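Local structure of phenylalanine ammonia-lyase (Rhodosporidium toruloides, 1Y2M) at residues S290-M304 against I432-L444. The protein catalyses the non-oxidative deamination of L-phenylalanine and L-tyrosine to trans-cinnamate and p-coumarate, releasing ammonium. Sequence-based numbering, arbitrary orientation.
Sequences SLLSQSLTAMTVEAM and IGKLNFTQLTEML
Ser293 OG donates to Asn436 OD1 at 2.6 Å, in the plane of the side-chain carbonyl and on a lone pair. A chi1 of 178° sets Ser293 OG opposite the backbone N and brings it to Asn436. Ile432 CG2 packs tightly on Ser293 CB at 3.5 Å. One turn on, Gln439 NE2 donates to Thr297 OG1 at 2.9 Å, nearly straight (166°) and in the amide plane. The two side chains cross at about a right angle. Thr297 OG1 also donates to Ser293 O at 2.9 Å, so this hydroxyl is both donor and acceptor. A valine at Thr297 would probably leave that amide N-H without its mate across the interface and Ser293 O without its hydroxyl donor. Asn436 ND2 reaches Ser293 O and Gln439 OE1 by weak bonds, linking the two amides. Toward the C-terminal end the contact becomes largely apolar: Met443 SE sits 3.8 Å from Ala303 CB. Met304 CE comes up to Glu442 OE2 at 3.1 Å, and the same OE2 is paired with Arg362 NH1. In the second shell, Gln439 NE2 makes another hydrogen bond, to Pro364 O, and Thr300 OG1 is hydrogen-bonded to His527 NE2. The helix axes run nearly parallel (19°) and approach to 10.4 Å, in the buried helical bundle of the PAL/histidase fold. Helix 368-391 touches Thr297 and Leu435, helix 506-560 touches Asn436 and Gln439, and helix 468-484 packs against helix 416-443.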
ATOM      1  N   SER B 290      -1.364 -20.241 -12.138  1.00 10.23           N
ATOM      2  CA  SER B 290      -2.019 -20.918 -11.028  1.00  8.13           C
ATOM      3  C   SER B 290      -1.846 -22.413 -11.185  1.00  9.08           C
ATOM      4  O   SER B 290      -1.509 -23.122 -10.237  1.00  9.54           O
ATOM      5  CB  SER B 290      -3.520 -20.594 -11.073  1.00 10.38           C
ATOM      6  OG  SER B 290      -4.233 -21.318 -10.101  1.00 14.55           O
ATOM      7  N   LEU B 291      -2.034 -22.916 -12.413  1.00  7.21           N
ATOM      8  CA  LEU B 291      -1.866 -24.367 -12.660  1.00  8.92           C
ATOM      9  C   LEU B 291      -0.418 -24.775 -12.491  1.00  8.52           C
ATOM     10  O   LEU B 291      -0.104 -25.832 -11.947  1.00  9.91           O
ATOM     11  CB  LEU B 291      -2.414 -24.779 -14.022  1.00 11.01           C
ATOM     12  CG  LEU B 291      -3.948 -24.662 -14.172  1.00 12.49           C
ATOM     13  CD1 LEU B 291      -4.380 -25.205 -15.555  1.00 12.91           C
ATOM     14  CD2 LEU B 291      -4.685 -25.402 -13.083  1.00 15.30           C
ATOM     15  N   LEU B 292       0.487 -23.937 -12.940  1.00  8.03           N
ATOM     16  CA  LEU B 292       1.931 -24.215 -12.783  1.00  9.07           C
ATOM     17  C   LEU B 292       2.349 -24.253 -11.302  1.00  9.73           C
ATOM     18  O   LEU B 292       3.176 -25.056 -10.885  1.00  8.93           O
ATOM     19  CB  LEU B 292       2.760 -23.229 -13.600  1.00  7.68           C
ATOM     20  CG  LEU B 292       4.287 -23.288 -13.485  1.00  9.57           C
ATOM     21  CD1 LEU B 292       4.798 -24.689 -13.921  1.00 10.62           C
ATOM     22  CD2 LEU B 292       4.986 -22.196 -14.266  1.00 10.70           C
ATOM     23  N   SER B 293       1.755 -23.387 -10.495  1.00  6.93           N
ATOM     24  CA  SER B 293       1.998 -23.355  -9.046  1.00  6.99           C
ATOM     25  C   SER B 293       1.625 -24.703  -8.414  1.00  9.56           C
ATOM     26  O   SER B 293       2.314 -25.214  -7.529  1.00  9.92           O
ATOM     27  CB  SER B 293       1.166 -22.251  -8.393  1.00 10.65           C
ATOM     28  OG  SER B 293       1.410 -22.289  -6.994  1.00  8.70           O
ATOM     29  N   GLN B 294       0.518 -25.267  -8.879  1.00  8.57           N
ATOM     30  CA  GLN B 294       0.037 -26.565  -8.385  1.00  9.82           C
ATOM     31  C   GLN B 294       0.986 -27.696  -8.810  1.00  8.87           C
ATOM     32  O   GLN B 294       1.331 -28.597  -8.036  1.00  8.89           O
ATOM     33  CB  GLN B 294      -1.359 -26.824  -8.901  1.00  8.84           C
ATOM     34  CG  GLN B 294      -2.320 -25.905  -8.183  1.00  7.77           C
ATOM     35  CD  GLN B 294      -3.756 -26.024  -8.654  1.00  9.86           C
ATOM     36  OE1 GLN B 294      -4.284 -27.129  -8.707  1.00 11.30           O
ATOM     37  NE2 GLN B 294      -4.381 -24.916  -8.973  1.00 12.42           N
ATOM     38  N   SER B 295       1.398 -27.636 -10.060  1.00  8.30           N
ATOM     39  CA  SER B 295       2.359 -28.589 -10.588  1.00 10.40           C
ATOM     40  C   SER B 295       3.692 -28.561  -9.832  1.00  7.78           C
ATOM     41  O   SER B 295       4.268 -29.590  -9.482  1.00  9.43           O
ATOM     42  CB  SER B 295       2.559 -28.388 -12.103  1.00 13.68           C
ATOM     43  OG  SER B 295       1.333 -28.632 -12.815  1.00 12.70           O
ATOM     44  N   LEU B 296       4.179 -27.358  -9.548  1.00  8.20           N
ATOM     45  CA  LEU B 296       5.398 -27.173  -8.797  1.00  7.90           C
ATOM     46  C   LEU B 296       5.251 -27.636  -7.361  1.00  9.44           C
ATOM     47  O   LEU B 296       6.179 -28.214  -6.813  1.00  9.71           O
ATOM     48  CB  LEU B 296       5.786 -25.699  -8.826  1.00 11.55           C
ATOM     49  CG  LEU B 296       6.377 -25.245 -10.146  1.00  9.94           C
ATOM     50  CD1 LEU B 296       6.496 -23.763 -10.172  1.00 10.90           C
ATOM     51  CD2 LEU B 296       7.743 -25.850 -10.313  1.00 11.21           C
ATOM     52  N   THR B 297       4.087 -27.442  -6.766  1.00  7.05           N
ATOM     53  CA  THR B 297       3.780 -28.001  -5.459  1.00  8.12           C
ATOM     54  C   THR B 297       3.983 -29.536  -5.450  1.00  9.15           C
ATOM     55  O   THR B 297       4.668 -30.081  -4.579  1.00  9.28           O
ATOM     56  CB  THR B 297       2.342 -27.631  -4.990  1.00  9.42           C
ATOM     57  OG1 THR B 297       2.233 -26.215  -4.848  1.00  9.40           O
ATOM     58  CG2 THR B 297       2.068 -28.263  -3.630  1.00  7.64           C
ATOM     59  N   ALA B 298       3.393 -30.199  -6.436  1.00  8.60           N
ATOM     60  CA  ALA B 298       3.485 -31.668  -6.561  1.00  6.48           C
ATOM     61  C   ALA B 298       4.973 -32.059  -6.717  1.00  8.07           C
ATOM     62  O   ALA B 298       5.492 -32.959  -6.003  1.00  9.52           O
ATOM     63  CB  ALA B 298       2.677 -32.159  -7.719  1.00  8.35           C
HETATM   64  N   MSE B 299       5.687 -31.386  -7.610  1.00  9.32           N
HETATM   65  CA  MSE B 299       7.094 -31.785  -7.867  1.00  9.08           C
HETATM   66  C   MSE B 299       7.991 -31.544  -6.677  1.00  8.23           C
HETATM   67  O   MSE B 299       8.981 -32.246  -6.427  1.00  9.41           O
HETATM   68  CB  MSE B 299       7.585 -31.118  -9.132  1.00 10.35           C
HETATM   69  CG  MSE B 299       6.800 -31.590 -10.266  1.00 15.98           C
HETATM   70 SE   MSE B 299       7.456 -30.884 -11.980  1.00 30.57          SE
HETATM   71  CE  MSE B 299       8.756 -32.200 -12.313  1.00 28.93           C
ATOM     72  N   THR B 300       7.661 -30.498  -5.935  1.00  7.46           N
ATOM     73  CA  THR B 300       8.370 -30.237  -4.663  1.00  7.97           C
ATOM     74  C   THR B 300       8.092 -31.311  -3.615  1.00  8.52           C
ATOM     75  O   THR B 300       8.984 -31.695  -2.851  1.00 10.31           O
ATOM     76  CB  THR B 300       8.090 -28.819  -4.144  1.00  8.64           C
ATOM     77  OG1 THR B 300       8.384 -27.836  -5.167  1.00  9.16           O
ATOM     78  CG2 THR B 300       8.933 -28.503  -2.911  1.00  8.29           C
ATOM     79  N   VAL B 301       6.847 -31.778  -3.508  1.00  7.65           N
ATOM     80  CA  VAL B 301       6.566 -32.861  -2.565  1.00  8.30           C
ATOM     81  C   VAL B 301       7.463 -34.042  -2.966  1.00  8.87           C
ATOM     82  O   VAL B 301       8.061 -34.703  -2.107  1.00 10.72           O
ATOM     83  CB  VAL B 301       5.065 -33.269  -2.579  1.00 10.76           C
ATOM     84  CG1 VAL B 301       4.829 -34.539  -1.780  1.00 11.52           C
ATOM     85  CG2 VAL B 301       4.150 -32.130  -2.053  1.00 11.37           C
ATOM     86  N   GLU B 302       7.581 -34.295  -4.271  1.00  9.74           N
ATOM     87  CA  GLU B 302       8.431 -35.404  -4.731  1.00  9.51           C
ATOM     88  C   GLU B 302       9.914 -35.182  -4.372  1.00 10.22           C
ATOM     89  O   GLU B 302      10.552 -36.022  -3.761  1.00 11.16           O
ATOM     90  CB  GLU B 302       8.255 -35.624  -6.238  1.00 10.82           C
ATOM     91  CG  GLU B 302       6.875 -36.119  -6.602  1.00  9.00           C
ATOM     92  CD  GLU B 302       6.810 -36.514  -8.081  1.00 11.50           C
ATOM     93  OE1 GLU B 302       6.817 -35.581  -8.899  1.00 12.12           O
ATOM     94  OE2 GLU B 302       6.791 -37.739  -8.436  1.00 10.88           O
ATOM     95  N   ALA B 303      10.453 -33.999  -4.672  1.00  8.80           N
ATOM     96  CA  ALA B 303      11.858 -33.716  -4.376  1.00  9.13           C
ATOM     97  C   ALA B 303      12.131 -33.787  -2.867  1.00 10.16           C
ATOM     98  O   ALA B 303      13.192 -34.172  -2.458  1.00 10.12           O
ATOM     99  CB  ALA B 303      12.248 -32.355  -4.875  1.00 12.71           C
HETATM  100  N   MSE B 304      11.137 -33.430  -2.055  1.00  8.70           N
HETATM  101  CA  MSE B 304      11.288 -33.399  -0.585  1.00  9.29           C
HETATM  102  C   MSE B 304      10.947 -34.731   0.057  1.00  9.99           C
HETATM  103  O   MSE B 304      10.975 -34.840   1.255  1.00 11.25           O
HETATM  104  CB  MSE B 304      10.387 -32.319  -0.017  1.00 11.15           C
HETATM  105  CG  MSE B 304      10.767 -30.917  -0.436  1.00  8.80           C
HETATM  106 SE   MSE B 304      12.291 -30.338   0.724  1.00 22.63          SE
HETATM  107  CE  MSE B 304      11.355 -30.074   2.475  1.00 15.18           C
ATOM    108  N   ILE B 432       0.250 -16.619  -4.664  1.00  9.86           N
ATOM    109  CA  ILE B 432       0.891 -17.748  -5.348  1.00  8.54           C
ATOM    110  C   ILE B 432       2.403 -17.609  -5.201  1.00  9.35           C
ATOM    111  O   ILE B 432       3.106 -18.539  -4.793  1.00  9.86           O
ATOM    112  CB  ILE B 432       0.541 -17.777  -6.866  1.00  9.81           C
ATOM    113  CG1 ILE B 432      -0.963 -18.000  -7.080  1.00  9.54           C
ATOM    114  CG2 ILE B 432       1.374 -18.864  -7.580  1.00  8.64           C
ATOM    115  CD1 ILE B 432      -1.432 -17.777  -8.486  1.00 10.82           C
ATOM    116  N   GLY B 433       2.933 -16.426  -5.531  1.00  9.15           N
ATOM    117  CA  GLY B 433       4.381 -16.200  -5.422  1.00  8.59           C
ATOM    118  C   GLY B 433       4.909 -16.494  -3.996  1.00  7.69           C
ATOM    119  O   GLY B 433       5.930 -17.188  -3.824  1.00 10.70           O
ATOM    120  N   LYS B 434       4.268 -15.977  -2.960  1.00  9.28           N
ATOM    121  CA  LYS B 434       4.707 -16.266  -1.606  1.00  9.36           C
ATOM    122  C   LYS B 434       4.720 -17.771  -1.333  1.00  9.10           C
ATOM    123  O   LYS B 434       5.685 -18.283  -0.796  1.00 12.02           O
ATOM    124  CB  LYS B 434       3.835 -15.508  -0.612  1.00 10.32           C
ATOM    125  CG  LYS B 434       4.252 -15.742   0.812  1.00  9.45           C
ATOM    126  CD  LYS B 434       5.611 -15.159   1.173  1.00 10.26           C
ATOM    127  CE  LYS B 434       5.881 -15.362   2.663  1.00 16.62           C
ATOM    128  NZ  LYS B 434       7.090 -14.650   3.263  1.00 17.20           N
ATOM    129  N   LEU B 435       3.696 -18.502  -1.763  1.00  9.76           N
ATOM    130  CA  LEU B 435       3.686 -19.953  -1.582  1.00  7.97           C
ATOM    131  C   LEU B 435       4.862 -20.652  -2.225  1.00  9.63           C
ATOM    132  O   LEU B 435       5.620 -21.394  -1.578  1.00  9.35           O
ATOM    133  CB  LEU B 435       2.399 -20.540  -2.168  1.00  9.69           C
ATOM    134  CG  LEU B 435       2.234 -22.048  -1.868  1.00  8.18           C
ATOM    135  CD1 LEU B 435       2.133 -22.281  -0.300  1.00 11.45           C
ATOM    136  CD2 LEU B 435       1.054 -22.621  -2.579  1.00 13.08           C
ATOM    137  N   ASN B 436       5.015 -20.437  -3.518  1.00 10.33           N
ATOM    138  CA  ASN B 436       6.070 -21.144  -4.220  1.00 10.52           C
ATOM    139  C   ASN B 436       7.439 -20.657  -3.725  1.00 10.89           C
ATOM    140  O   ASN B 436       8.381 -21.434  -3.660  1.00  9.85           O
ATOM    141  CB  ASN B 436       5.910 -21.007  -5.746  1.00  9.79           C
ATOM    142  CG  ASN B 436       4.643 -21.706  -6.236  1.00 11.80           C
ATOM    143  OD1 ASN B 436       3.722 -21.067  -6.646  1.00 14.05           O
ATOM    144  ND2 ASN B 436       4.599 -23.045  -6.141  1.00 15.95           N
ATOM    145  N   PHE B 437       7.587 -19.387  -3.384  1.00  8.30           N
ATOM    146  CA  PHE B 437       8.892 -18.951  -2.820  1.00  9.32           C
ATOM    147  C   PHE B 437       9.166 -19.787  -1.543  1.00  9.81           C
ATOM    148  O   PHE B 437      10.272 -20.255  -1.304  1.00  9.16           O
ATOM    149  CB  PHE B 437       8.819 -17.493  -2.407  1.00  9.96           C
ATOM    150  CG  PHE B 437       9.936 -17.069  -1.503  1.00  9.55           C
ATOM    151  CD1 PHE B 437      11.238 -17.018  -1.952  1.00 12.53           C
ATOM    152  CD2 PHE B 437       9.675 -16.769  -0.201  1.00 11.47           C
ATOM    153  CE1 PHE B 437      12.272 -16.660  -1.110  1.00 12.60           C
ATOM    154  CE2 PHE B 437      10.704 -16.431   0.671  1.00 14.14           C
ATOM    155  CZ  PHE B 437      12.005 -16.369   0.197  1.00 11.75           C
ATOM    156  N   THR B 438       8.182 -19.889  -0.663  1.00  8.64           N
ATOM    157  CA  THR B 438       8.403 -20.594   0.611  1.00 10.69           C
ATOM    158  C   THR B 438       8.687 -22.062   0.399  1.00  8.21           C
ATOM    159  O   THR B 438       9.539 -22.670   1.105  1.00  9.44           O
ATOM    160  CB  THR B 438       7.257 -20.481   1.649  1.00 11.57           C
ATOM    161  OG1 THR B 438       6.035 -21.074   1.167  1.00 10.75           O
ATOM    162  CG2 THR B 438       7.003 -19.024   1.983  1.00  9.35           C
ATOM    163  N   GLN B 439       8.051 -22.642  -0.611  1.00  8.96           N
ATOM    164  CA  GLN B 439       8.393 -24.069  -0.990  1.00  8.14           C
ATOM    165  C   GLN B 439       9.837 -24.182  -1.463  1.00 11.45           C
ATOM    166  O   GLN B 439      10.574 -25.100  -1.044  1.00 10.23           O
ATOM    167  CB  GLN B 439       7.476 -24.588  -2.107  1.00  8.16           C
ATOM    168  CG  GLN B 439       6.038 -24.737  -1.713  1.00  9.32           C
ATOM    169  CD  GLN B 439       5.133 -25.020  -2.883  1.00  8.39           C
ATOM    170  OE1 GLN B 439       5.585 -24.969  -4.039  1.00 10.45           O
ATOM    171  NE2 GLN B 439       3.841 -25.302  -2.611  1.00  9.46           N
ATOM    172  N   LEU B 440      10.218 -23.297  -2.372  1.00  9.48           N
ATOM    173  CA  LEU B 440      11.531 -23.337  -2.989  1.00  9.86           C
ATOM    174  C   LEU B 440      12.598 -23.059  -1.924  1.00  8.48           C
ATOM    175  O   LEU B 440      13.566 -23.779  -1.839  1.00  9.46           O
ATOM    176  CB  LEU B 440      11.618 -22.288  -4.078  1.00 10.64           C
ATOM    177  CG  LEU B 440      13.018 -22.103  -4.696  1.00 10.10           C
ATOM    178  CD1 LEU B 440      13.477 -23.379  -5.330  1.00 10.13           C
ATOM    179  CD2 LEU B 440      12.984 -21.035  -5.783  1.00 12.68           C
ATOM    180  N   THR B 441      12.405 -22.053  -1.065  1.00  9.28           N
ATOM    181  CA  THR B 441      13.488 -21.666  -0.158  1.00  9.67           C
ATOM    182  C   THR B 441      13.696 -22.732   0.929  1.00 12.19           C
ATOM    183  O   THR B 441      14.807 -22.939   1.422  1.00 13.08           O
ATOM    184  CB  THR B 441      13.298 -20.239   0.336  1.00 12.83           C
ATOM    185  OG1 THR B 441      14.579 -19.741   0.821  1.00 12.24           O
ATOM    186  CG2 THR B 441      12.238 -20.162   1.386  1.00 13.28           C
ATOM    187  N   GLU B 442      12.649 -23.476   1.267  1.00 11.63           N
ATOM    188  CA  GLU B 442      12.772 -24.617   2.159  1.00 11.51           C
ATOM    189  C   GLU B 442      13.620 -25.698   1.505  1.00 10.50           C
ATOM    190  O   GLU B 442      14.528 -26.261   2.118  1.00 12.95           O
ATOM    191  CB  GLU B 442      11.384 -25.140   2.514  1.00 12.80           C
ATOM    192  CG  GLU B 442      11.379 -26.343   3.457  1.00 16.81           C
ATOM    193  CD  GLU B 442       9.982 -26.838   3.786  1.00 21.46           C
ATOM    194  OE1 GLU B 442       8.967 -26.123   3.512  1.00 20.24           O
ATOM    195  OE2 GLU B 442       9.904 -27.983   4.310  1.00 19.08           O
HETATM  196  N   MSE B 443      13.310 -25.971   0.252  1.00  9.33           N
HETATM  197  CA  MSE B 443      14.018 -26.979  -0.518  1.00 10.31           C
HETATM  198  C   MSE B 443      15.503 -26.649  -0.695  1.00 12.01           C
HETATM  199  O   MSE B 443      16.311 -27.567  -0.793  1.00 10.88           O
HETATM  200  CB  MSE B 443      13.375 -27.185  -1.911  1.00 11.51           C
HETATM  201  CG  MSE B 443      13.892 -28.333  -2.614  1.00 14.27           C
HETATM  202 SE   MSE B 443      12.873 -28.674  -4.279  1.00 20.67          SE
HETATM  203  CE  MSE B 443      13.185 -26.914  -5.137  1.00 22.62           C
ATOM    204  N   LEU B 444      15.829 -25.355  -0.770  1.00 11.66           N
ATOM    205  CA  LEU B 444      17.205 -24.874  -0.914  1.00 11.72           C
ATOM    206  C   LEU B 444      17.934 -24.671   0.424  1.00 14.02           C
ATOM    207  O   LEU B 444      19.082 -24.157   0.457  1.00 15.55           O
ATOM    208  CB  LEU B 444      17.206 -23.571  -1.710  1.00 11.98           C
ATOM    209  CG  LEU B 444      16.666 -23.725  -3.144  1.00  7.39           C
ATOM    210  CD1 LEU B 444      16.819 -22.357  -3.873  1.00 14.09           C
ATOM    211  CD2 LEU B 444      17.266 -24.861  -3.890  1.00 12.66           C
TER